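Local atomic coordinates of periplasmic sugar-binding protein (Chloroflexus aurantiacus, PDB entry 4RXU), a protein that binds beta-D-glucopyranose between its two domains and probably serves as the periplasmic solute-binding component of an ABC-type sugar transporter. Residues T28-A32 with G60-E64; I92-T98 with L120-T124. One frame throughout, in Å; residues are numbered along the deposited sequence.

Interaction 1 (T28-A32 with G60-E64); sequences TQQLA and GYQVE
L31 lies across the ring of Y61, and its side chain meets Y61 and V63 in turn. L31 CB rests against CG2 of V63, 3.9 Å from it. L31 CG stands 4.0 Å from Y61 CD1, and from there L31 CD1 reaches over the ring face, 3.6 Å from the centroid of Y61 and 17° off the normal, a CH-pi contact. The other branch, L31 CD2, only brushes the rim at Y61 CD1. With L31 CG set anti to the carbonyl carbon (chi1 -63°), the side chain is brought over the ring, and one methyl, L31 CD1, sits on the face, displaced toward Y61 CG. Q29 comes from another side: its extended chain runs beside Y61, pointing the same way, and OE1 lies at the ring edge, 3.8 Å from Y61 CE1, with the amide plane turned 78° from the ring.

The backbones pair in parallel register. Q29 N donates to G60 O at 2.8 Å, Q62 N to Q29 O, and L31 N to Q62 O at 3.1 Å; a water donating to both L31 O and Q62 O extends the link where the strands diverge. G60, with positive phi, ends helix 44-59 in a Schellman motif, a backbone shape glycine adopts easily. Helix 300-315 also packs on L31 and Y61. Strand 29-37, helix 44-59 and strand 61-67 together form a beta-alpha-beta unit, the repeating element of the Rossmann-like domains of periplasmic binding proteins.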
loop_
_atom_site.group_PDB
_atom_site.type_symbol
_atom_site.label_atom_id
_atom_site.label_comp_id
_atom_site.label_asym_id
_atom_site.label_seq_id
_atom_site.Cartn_x
_atom_site.Cartn_y
_atom_site.Cartn_z
ATOM N N THR A 28 -5.394 25.954 -20.572
ATOM C CA THR A 28 -5.904 25.001 -19.545
ATOM C C THR A 28 -6.907 25.725 -18.640
ATOM O O THR A 28 -6.983 26.961 -18.663
ATOM C CB THR A 28 -4.739 24.409 -18.715
ATOM O OG1 THR A 28 -4.268 25.368 -17.761
ATOM C CG2 THR A 28 -3.586 23.985 -19.642
ATOM N N GLN A 29 -7.678 24.974 -17.856
ATOM C CA GLN A 29 -8.560 25.595 -16.867
ATOM C C GLN A 29 -8.092 25.264 -15.453
ATOM O O GLN A 29 -7.740 24.128 -15.134
ATOM C CB GLN A 29 -10.047 25.247 -17.067
ATOM C CG GLN A 29 -10.382 23.772 -17.207
ATOM C CD GLN A 29 -11.854 23.499 -17.509
ATOM O OE1 GLN A 29 -12.169 22.777 -18.459
ATOM N NE2 GLN A 29 -12.759 24.053 -16.698
ATOM N N GLN A 30 -8.069 26.289 -14.610
ATOM C CA GLN A 30 -7.774 26.105 -13.212
ATOM C C GLN A 30 -9.023 25.501 -12.586
ATOM O O GLN A 30 -10.116 26.061 -12.685
ATOM C CB GLN A 30 -7.488 27.437 -12.532
ATOM C CG GLN A 30 -6.034 27.813 -12.361
ATOM C CD GLN A 30 -5.921 29.085 -11.545
ATOM O OE1 GLN A 30 -6.829 29.919 -11.552
ATOM N NE2 GLN A 30 -4.820 29.235 -10.822
ATOM N N LEU A 31 -8.867 24.344 -11.970
ATOM C CA LEU A 31 -9.953 23.758 -11.198
ATOM C C LEU A 31 -9.785 24.096 -9.722
ATOM O O LEU A 31 -8.671 24.151 -9.213
ATOM C CB LEU A 31 -9.982 22.235 -11.367
ATOM C CG LEU A 31 -10.244 21.709 -12.775
ATOM C CD1 LEU A 31 -10.363 20.194 -12.713
ATOM C CD2 LEU A 31 -11.470 22.315 -13.421
ATOM N N ALA A 32 -10.910 24.284 -9.042
ATOM C CA ALA A 32 -10.929 24.542 -7.596
ATOM C C ALA A 32 -10.782 23.244 -6.825
ATOM O O ALA A 32 -11.657 22.807 -6.056
ATOM C CB ALA A 32 -12.185 25.292 -7.203
ATOM N N GLY A 60 -6.478 19.162 -19.871
ATOM C CA GLY A 60 -6.328 20.613 -19.831
ATOM C C GLY A 60 -6.729 21.211 -18.497
ATOM O O GLY A 60 -7.318 22.282 -18.449
ATOM N N TYR A 61 -6.422 20.495 -17.417
ATOM C CA TYR A 61 -6.743 20.941 -16.061
ATOM C C TYR A 61 -5.467 21.341 -15.339
ATOM O O TYR A 61 -4.417 20.720 -15.518
ATOM C CB TYR A 61 -7.408 19.843 -15.224
ATOM C CG TYR A 61 -8.773 19.354 -15.655
ATOM C CD1 TYR A 61 -9.663 20.153 -16.377
ATOM C CD2 TYR A 61 -9.191 18.080 -15.278
ATOM C CE1 TYR A 61 -10.918 19.672 -16.743
ATOM C CE2 TYR A 61 -10.431 17.591 -15.634
ATOM C CZ TYR A 61 -11.297 18.384 -16.360
ATOM O OH TYR A 61 -12.523 17.846 -16.675
ATOM N N GLN A 62 -5.573 22.415 -14.561
ATOM C CA GLN A 62 -4.515 22.812 -13.654
ATOM C C GLN A 62 -4.988 22.687 -12.214
ATOM O O GLN A 62 -5.987 23.294 -11.810
ATOM C CB GLN A 62 -4.021 24.227 -13.901
ATOM C CG GLN A 62 -2.633 24.420 -13.290
ATOM C CD GLN A 62 -2.597 25.381 -12.111
ATOM O OE1 GLN A 62 -2.837 25.006 -10.957
ATOM N NE2 GLN A 62 -2.251 26.634 -12.401
ATOM N N VAL A 63 -4.270 21.855 -11.475
ATOM C CA VAL A 63 -4.572 21.546 -10.076
ATOM C C VAL A 63 -3.245 21.459 -9.315
ATOM O O VAL A 63 -2.317 20.749 -9.728
ATOM C CB VAL A 63 -5.309 20.197 -9.970
ATOM C CG1 VAL A 63 -5.444 19.734 -8.526
ATOM C CG2 VAL A 63 -6.662 20.250 -10.653
ATOM N N GLU A 64 -3.159 22.178 -8.200
ATOM C CA GLU A 64 -1.932 22.184 -7.420
ATOM C C GLU A 64 -1.782 20.878 -6.630
ATOM O O GLU A 64 -2.749 20.382 -6.047
ATOM C CB GLU A 64 -1.871 23.390 -6.473
ATOM C CG GLU A 64 -0.533 23.527 -5.757
ATOM C CD GLU A 64 -0.374 24.853 -5.028
ATOM O OE1 GLU A 64 -1.405 25.490 -4.710
ATOM O OE2 GLU A 64 0.782 25.259 -4.770
HETATM O O HOH W 1 -6.100 25.172 -9.627
#

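Interaction 2 (I92-T98 with L120-T124); sequences ICPHDGT and LIRET
P94 and I121 meet obliquely, the CG corner of the proline ring against CG1 of the isoleucine at 3.7 Å. Beyond it, the extended chi2 of I121 (178°) carries CD1 on to CG2 of I92, where the two side chains cross at about a right angle in this buried apolar spot. Next to this patch the backbones join: R122 N donates to G97 O at 2.9 Å, nearly straight at the hydrogen, although the donor stands above the carbonyl plane. G97 suits its place because a CB there would run into L120 O.

Segment 92-98 runs from the last residue of strand 89-92 into a loop, and 120-124 lies in the loop after the parallel strand 113-117; both are at the C-terminal edge of the sheet, the edge that faces the sugar cleft in periplasmic binding proteins.

T98 and R122 cross at the more open end. The arginine bends at chi3 (79°), bringing NH1 back to T98 OG1 at 3.1 Å, in the guanidinium plane; the bond is bent, 142° at the hydrogen. R122 NH2 faces E123 OE2 at 3.3 Å in a salt bridge, while E123 OE1 pairs with K330. The aliphatic part of E123 meets the methyl of T98, CG to CG2 at 3.9 Å.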
loop_
_atom_site.group_PDB
_atom_site.type_symbol
_atom_site.label_atom_id
_atom_site.label_comp_id
_atom_site.label_asym_id
_atom_site.label_seq_id
_atom_site.Cartn_x
_atom_site.Cartn_y
_atom_site.Cartn_z
ATOM N N ILE A 92 -6.844 14.054 -0.836
ATOM C CA ILE A 92 -5.794 13.975 0.186
ATOM C C ILE A 92 -5.450 12.538 0.582
ATOM O O ILE A 92 -6.333 11.778 0.990
ATOM C CB ILE A 92 -6.142 14.806 1.456
ATOM C CG1 ILE A 92 -5.045 14.638 2.518
ATOM C CG2 ILE A 92 -7.533 14.475 2.011
ATOM C CD1 ILE A 92 -5.120 15.685 3.611
ATOM N N CYS A 93 -4.159 12.215 0.453
ATOM C CA CYS A 93 -3.609 10.999 0.985
ATOM C C CYS A 93 -2.865 11.339 2.280
ATOM O O CYS A 93 -1.822 11.982 2.232
ATOM C CB CYS A 93 -2.694 10.326 -0.014
ATOM S SG CYS A 93 -1.935 8.862 0.666
ATOM N N PRO A 94 -3.406 10.888 3.438
ATOM C CA PRO A 94 -2.818 11.283 4.681
ATOM C C PRO A 94 -1.514 10.597 4.979
ATOM O O PRO A 94 -1.326 9.415 4.677
ATOM C CB PRO A 94 -3.864 10.859 5.729
ATOM C CG PRO A 94 -4.617 9.755 5.084
ATOM C CD PRO A 94 -4.707 10.221 3.656
ATOM N N HIS A 95 -0.620 11.339 5.612
ATOM C CA HIS A 95 0.542 10.687 6.200
ATOM C C HIS A 95 0.171 9.779 7.367
ATOM O O HIS A 95 0.559 8.609 7.425
ATOM C CB HIS A 95 1.556 11.691 6.676
ATOM C CG HIS A 95 2.684 11.024 7.368
ATOM N ND1 HIS A 95 3.481 10.105 6.725
ATOM C CD2 HIS A 95 3.059 11.021 8.663
ATOM C CE1 HIS A 95 4.347 9.609 7.585
ATOM N NE2 HIS A 95 4.124 10.165 8.765
ATOM N N ASP A 96 -0.628 10.326 8.269
ATOM C CA ASP A 96 -1.094 9.607 9.439
ATOM C C ASP A 96 -2.607 9.714 9.441
ATOM O O ASP A 96 -3.146 10.796 9.551
ATOM C CB ASP A 96 -0.484 10.193 10.713
ATOM C CG ASP A 96 -0.947 9.483 11.972
ATOM O OD1 ASP A 96 -2.156 9.170 12.136
ATOM O OD2 ASP A 96 -0.092 9.247 12.828
ATOM N N GLY A 97 -3.289 8.590 9.293
ATOM C CA GLY A 97 -4.725 8.639 8.994
ATOM C C GLY A 97 -5.548 9.277 10.098
ATOM O O GLY A 97 -6.390 10.108 9.858
ATOM N N THR A 98 -5.272 8.880 11.337
ATOM C CA THR A 98 -5.993 9.429 12.467
ATOM C C THR A 98 -5.633 10.881 12.687
ATOM O O THR A 98 -6.526 11.714 12.924
ATOM C CB THR A 98 -5.744 8.614 13.726
ATOM O OG1 THR A 98 -6.314 7.319 13.533
ATOM C CG2 THR A 98 -6.423 9.263 14.936
ATOM N N LEU A 120 -6.927 6.035 4.088
ATOM C CA LEU A 120 -8.119 6.550 4.723
ATOM C C LEU A 120 -7.810 7.465 5.914
ATOM O O LEU A 120 -7.071 7.108 6.821
ATOM C CB LEU A 120 -8.956 5.351 5.191
ATOM C CG LEU A 120 -10.356 5.628 5.736
ATOM C CD1 LEU A 120 -11.214 6.401 4.742
ATOM C CD2 LEU A 120 -10.997 4.311 6.161
ATOM N N ILE A 121 -8.399 8.657 5.899
ATOM C CA ILE A 121 -8.433 9.521 7.076
ATOM C C ILE A 121 -9.410 8.928 8.074
ATOM O O ILE A 121 -10.535 8.585 7.721
ATOM C CB ILE A 121 -8.875 10.951 6.712
ATOM C CG1 ILE A 121 -7.795 11.578 5.829
ATOM C CG2 ILE A 121 -9.076 11.774 7.978
ATOM C CD1 ILE A 121 -8.089 12.974 5.336
ATOM N N ARG A 122 -8.976 8.830 9.324
ATOM C CA ARG A 122 -9.725 8.160 10.376
ATOM C C ARG A 122 -10.258 9.066 11.451
ATOM O O ARG A 122 -9.796 10.190 11.613
ATOM C CB ARG A 122 -8.857 7.078 11.010
ATOM C CG ARG A 122 -8.550 5.944 10.043
ATOM C CD ARG A 122 -7.764 4.849 10.734
ATOM N NE ARG A 122 -8.633 3.995 11.557
ATOM C CZ ARG A 122 -8.682 3.949 12.875
ATOM N NH1 ARG A 122 -7.915 4.723 13.636
ATOM N NH2 ARG A 122 -9.539 3.094 13.438
ATOM N N GLU A 123 -11.258 8.552 12.162
ATOM C CA GLU A 123 -11.755 9.123 13.433
ATOM C C GLU A 123 -12.404 10.491 13.239
ATOM O O GLU A 123 -12.298 11.402 14.075
ATOM C CB GLU A 123 -10.648 9.180 14.480
ATOM C CG GLU A 123 -10.055 7.827 14.863
ATOM C CD GLU A 123 -11.062 6.769 15.310
ATOM O OE1 GLU A 123 -12.227 7.083 15.617
ATOM O OE2 GLU A 123 -10.669 5.585 15.365
ATOM N N THR A 124 -13.094 10.612 12.120
ATOM C CA THR A 124 -13.914 11.785 11.821
ATOM C C THR A 124 -14.966 11.476 10.793
ATOM O O THR A 124 -14.793 10.621 9.924
ATOM C CB THR A 124 -13.114 13.015 11.322
ATOM O OG1 THR A 124 -14.026 14.088 11.043
ATOM C CG2 THR A 124 -12.300 12.725 10.084
#

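Interactions 1 and 2 belong to the same domain and share one sheet, the larger of the protein's two, in which strand 29-37 pairs with both 61-67 and 89-92. Their centres are 25 Å apart and their nearest atoms about 9 Å, so they do not touch. Interaction 1 joins the starts of two strands at the surface, about 28 Å from the centre of the chain; interaction 2 joins loops that follow the C-terminal ends of two neighbouring parallel strands, about 14 Å from that centre. In interaction 2 the side chain of P94 lies about 9 Å from the bound glucose, and P94 O accepts a hydrogen bond from R119, a pocket residue directly preceding 120-124.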